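Polar amino acid ABC uptake transporter substrate binding protein (Streptococcus thermophilus LMG 18311, PDB 3HV1) probably binds a polar amino acid outside the cell and hands it to an ABC uptake transporter. Local coordinates at residues A[103-108]-A[182-187]. Numbering follows the deposited sequence.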
ATOM      1  N   PRO A 103      -6.708  -1.086  -1.508  1.00 20.53           N
ATOM      2  CA  PRO A 103      -7.086  -1.999  -2.595  1.00 18.80           C
ATOM      3  C   PRO A 103      -7.687  -3.292  -2.055  1.00 19.07           C
ATOM      4  O   PRO A 103      -7.219  -3.807  -1.045  1.00 21.25           O
ATOM      5  CB  PRO A 103      -5.763  -2.233  -3.320  1.00 20.37           C
ATOM      6  CG  PRO A 103      -4.748  -2.130  -2.197  1.00 20.93           C
ATOM      7  CD  PRO A 103      -5.242  -0.916  -1.443  1.00 20.30           C
ATOM      8  N   TYR A 104      -8.726  -3.816  -2.708  1.00 19.04           N
ATOM      9  CA  TYR A 104      -9.339  -5.054  -2.227  1.00 16.44           C
ATOM     10  C   TYR A 104      -8.946  -6.289  -3.059  1.00 17.55           C
ATOM     11  O   TYR A 104      -9.178  -7.430  -2.651  1.00 18.56           O
ATOM     12  CB  TYR A 104     -10.875  -4.906  -2.149  1.00 15.37           C
ATOM     13  CG  TYR A 104     -11.548  -4.456  -3.429  1.00 14.07           C
ATOM     14  CD1 TYR A 104     -11.984  -5.383  -4.371  1.00 15.67           C
ATOM     15  CD2 TYR A 104     -11.712  -3.093  -3.715  1.00 15.13           C
ATOM     16  CE1 TYR A 104     -12.569  -4.970  -5.583  1.00 14.76           C
ATOM     17  CE2 TYR A 104     -12.291  -2.673  -4.917  1.00 13.53           C
ATOM     18  CZ  TYR A 104     -12.715  -3.619  -5.843  1.00 15.52           C
ATOM     19  OH  TYR A 104     -13.267  -3.211  -7.033  1.00 16.42           O
HETATM   20  N   MSE A 105      -8.348  -6.066  -4.224  1.00 17.13           N
HETATM   21  CA  MSE A 105      -7.901  -7.178  -5.052  1.00 17.88           C
HETATM   22  C   MSE A 105      -6.962  -6.729  -6.159  1.00 18.31           C
HETATM   23  O   MSE A 105      -6.999  -5.576  -6.597  1.00 18.59           O
HETATM   24  CB  MSE A 105      -9.096  -7.956  -5.637  1.00 22.24           C
HETATM   25  CG  MSE A 105      -9.470  -7.638  -7.096  1.00 26.48           C
HETATM   26 SE   MSE A 105     -10.615  -8.939  -7.955  1.00 37.11          SE
HETATM   27  CE  MSE A 105      -9.267 -10.151  -8.624  1.00 27.64           C
ATOM     28  N   VAL A 106      -6.100  -7.642  -6.591  1.00 17.02           N
ATOM     29  CA  VAL A 106      -5.157  -7.329  -7.645  1.00 20.16           C
ATOM     30  C   VAL A 106      -5.491  -8.050  -8.927  1.00 20.95           C
ATOM     31  O   VAL A 106      -5.761  -9.246  -8.932  1.00 21.75           O
ATOM     32  CB  VAL A 106      -3.707  -7.695  -7.254  1.00 22.06           C
ATOM     33  CG1 VAL A 106      -2.778  -7.467  -8.442  1.00 22.21           C
ATOM     34  CG2 VAL A 106      -3.262  -6.859  -6.078  1.00 23.02           C
ATOM     35  N   ASN A 107      -5.494  -7.299 -10.018  1.00 21.65           N
ATOM     36  CA  ASN A 107      -5.743  -7.890 -11.311  1.00 21.04           C
ATOM     37  C   ASN A 107      -4.435  -7.797 -12.070  1.00 22.26           C
ATOM     38  O   ASN A 107      -3.730  -6.792 -11.994  1.00 24.21           O
ATOM     39  CB  ASN A 107      -6.834  -7.154 -12.068  1.00 20.41           C
ATOM     40  CG  ASN A 107      -7.070  -7.751 -13.430  1.00 22.20           C
ATOM     41  OD1 ASN A 107      -7.095  -8.978 -13.583  1.00 18.65           O
ATOM     42  ND2 ASN A 107      -7.239  -6.897 -14.435  1.00 20.70           N
ATOM     43  N   GLU A 108      -4.103  -8.859 -12.784  1.00 21.10           N
ATOM     44  CA  GLU A 108      -2.865  -8.895 -13.544  1.00 22.64           C
ATOM     45  C   GLU A 108      -2.994  -9.990 -14.588  1.00 21.22           C
ATOM     46  O   GLU A 108      -3.907 -10.806 -14.526  1.00 19.81           O
ATOM     47  CB  GLU A 108      -1.691  -9.215 -12.614  1.00 23.75           C
ATOM     48  CG  GLU A 108      -1.713 -10.643 -12.075  1.00 25.86           C
ATOM     49  CD  GLU A 108      -0.589 -10.917 -11.102  1.00 32.22           C
ATOM     50  OE1 GLU A 108       0.566 -10.550 -11.407  1.00 32.28           O
ATOM     51  OE2 GLU A 108      -0.855 -11.508 -10.036  1.00 33.76           O
ATOM     52  N   ASP A 182      -6.327 -11.614 -18.520  1.00 19.06           N
ATOM     53  CA  ASP A 182      -6.496 -10.982 -17.213  1.00 19.60           C
ATOM     54  C   ASP A 182      -6.981 -11.992 -16.180  1.00 17.79           C
ATOM     55  O   ASP A 182      -7.850 -12.809 -16.463  1.00 19.00           O
ATOM     56  CB  ASP A 182      -7.535  -9.858 -17.259  1.00 21.18           C
ATOM     57  CG  ASP A 182      -7.078  -8.643 -18.061  1.00 24.68           C
ATOM     58  OD1 ASP A 182      -7.177  -7.525 -17.519  1.00 27.78           O
ATOM     59  OD2 ASP A 182      -6.646  -8.800 -19.214  1.00 24.15           O
ATOM     60  N   ARG A 183      -6.435 -11.898 -14.974  1.00 18.90           N
ATOM     61  CA  ARG A 183      -6.830 -12.766 -13.877  1.00 16.98           C
ATOM     62  C   ARG A 183      -8.353 -12.721 -13.719  1.00 19.15           C
ATOM     63  O   ARG A 183      -8.994 -13.765 -13.642  1.00 19.80           O
ATOM     64  CB  ARG A 183      -6.175 -12.293 -12.586  1.00 16.49           C
ATOM     65  CG  ARG A 183      -6.493 -13.146 -11.377  1.00 19.18           C
ATOM     66  CD  ARG A 183      -6.109 -12.429 -10.099  1.00 20.14           C
ATOM     67  NE  ARG A 183      -6.210 -13.307  -8.940  1.00 20.86           N
ATOM     68  CZ  ARG A 183      -5.990 -12.915  -7.691  1.00 22.04           C
ATOM     69  NH1 ARG A 183      -5.660 -11.654  -7.436  1.00 23.15           N
ATOM     70  NH2 ARG A 183      -6.078 -13.789  -6.699  1.00 23.04           N
ATOM     71  N   VAL A 184      -8.940 -11.521 -13.680  1.00 18.52           N
ATOM     72  CA  VAL A 184     -10.398 -11.431 -13.515  1.00 17.97           C
ATOM     73  C   VAL A 184     -11.198 -12.253 -14.531  1.00 18.67           C
ATOM     74  O   VAL A 184     -12.262 -12.774 -14.198  1.00 20.27           O
ATOM     75  CB  VAL A 184     -10.945  -9.963 -13.572  1.00 19.99           C
ATOM     76  CG1 VAL A 184     -10.613  -9.229 -12.289  1.00 18.59           C
ATOM     77  CG2 VAL A 184     -10.410  -9.233 -14.804  1.00 18.63           C
ATOM     78  N   TYR A 185     -10.702 -12.374 -15.760  1.00 17.33           N
ATOM     79  CA  TYR A 185     -11.412 -13.156 -16.771  1.00 17.85           C
ATOM     80  C   TYR A 185     -11.105 -14.641 -16.644  1.00 17.51           C
ATOM     81  O   TYR A 185     -11.996 -15.484 -16.744  1.00 18.59           O
ATOM     82  CB  TYR A 185     -11.032 -12.694 -18.183  1.00 21.54           C
ATOM     83  CG  TYR A 185     -11.349 -11.241 -18.458  1.00 24.52           C
ATOM     84  CD1 TYR A 185     -12.598 -10.712 -18.141  1.00 28.31           C
ATOM     85  CD2 TYR A 185     -10.395 -10.393 -19.022  1.00 27.38           C
ATOM     86  CE1 TYR A 185     -12.893  -9.368 -18.374  1.00 29.27           C
ATOM     87  CE2 TYR A 185     -10.673  -9.050 -19.260  1.00 27.96           C
ATOM     88  CZ  TYR A 185     -11.927  -8.542 -18.929  1.00 30.58           C
ATOM     89  OH  TYR A 185     -12.205  -7.204 -19.128  1.00 29.74           O
ATOM     90  N   ALA A 186      -9.834 -14.963 -16.450  1.00 16.90           N
ATOM     91  CA  ALA A 186      -9.423 -16.357 -16.310  1.00 14.71           C
ATOM     92  C   ALA A 186     -10.204 -17.037 -15.194  1.00 16.45           C
ATOM     93  O   ALA A 186     -10.880 -18.045 -15.412  1.00 17.44           O
ATOM     94  CB  ALA A 186      -7.912 -16.432 -16.014  1.00 15.61           C
ATOM     95  N   ASN A 187     -10.121 -16.485 -13.990  1.00 16.43           N
ATOM     96  CA  ASN A 187     -10.809 -17.087 -12.852  1.00 16.98           C
ATOM     97  C   ASN A 187     -12.324 -17.071 -12.967  1.00 18.04           C
ATOM     98  O   ASN A 187     -12.989 -18.036 -12.599  1.00 17.98           O
ATOM     99  CB  ASN A 187     -10.370 -16.407 -11.557  1.00 17.36           C
ATOM    100  CG  ASN A 187      -9.023 -16.898 -11.080  1.00 18.54           C
ATOM    101  OD1 ASN A 187      -8.935 -17.796 -10.230  1.00 22.95           O
ATOM    102  ND2 ASN A 187      -7.965 -16.338 -11.637  1.00 13.91           N
TER
HETATM  103  O   HOH W   1      -5.588 -10.009  -5.256  1.00 21.38           O
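N107 reaches from strand 105-107 to the first turn of helix 183-187 and uses both ends of its amide there. Its OD1 accepts the backbone N-H of V184 at 3.1 Å; that bond is nearly straight at the hydrogen (170°), though the donor sits above the carbonyl plane. Its ND2 gives a hydrogen to D182 OD1, also at 3.1 Å, meeting the carboxylate on its anti side, while E209 takes ND2 as well. With CG anti to the backbone N (chi1 179°), the amide reaches the helix start, and these partners on both its ends fix its rotation. Next along the chain, E108 O accepts R183 N at 2.8 Å, so two backbone N-H groups of the opening turn, which no preceding turn could satisfy, are taken up by N107 OD1 and E108 O. D182, the N-cap residue, makes no capping bond with its side chain; its other oxygen, OD2, holds Q109. This is the close part of the contact: V184 CG2 lies 3.5 Å from N107 OD1, and CG1 meets the bent selenomethionine M105 at CE, 4.0 Å away. Toward V106 the contact is more open: the partly exposed R183 runs extended from CG to NE, and its NH1 bonds V106 O at 2.8 Å, in the carbonyl plane on a lone pair and close to the guanidinium plane. NH1 also donates to a water, which also accepts a hydrogen bond from V106 N, and NH2 forms a salt bridge with E249. The helix start is held against strand 105-114, which pairs with 178-182 and 209-215 and probably crosses between the two lobes, an arrangement consistent with the hinge region of a family 3 extracellular solute-binding protein.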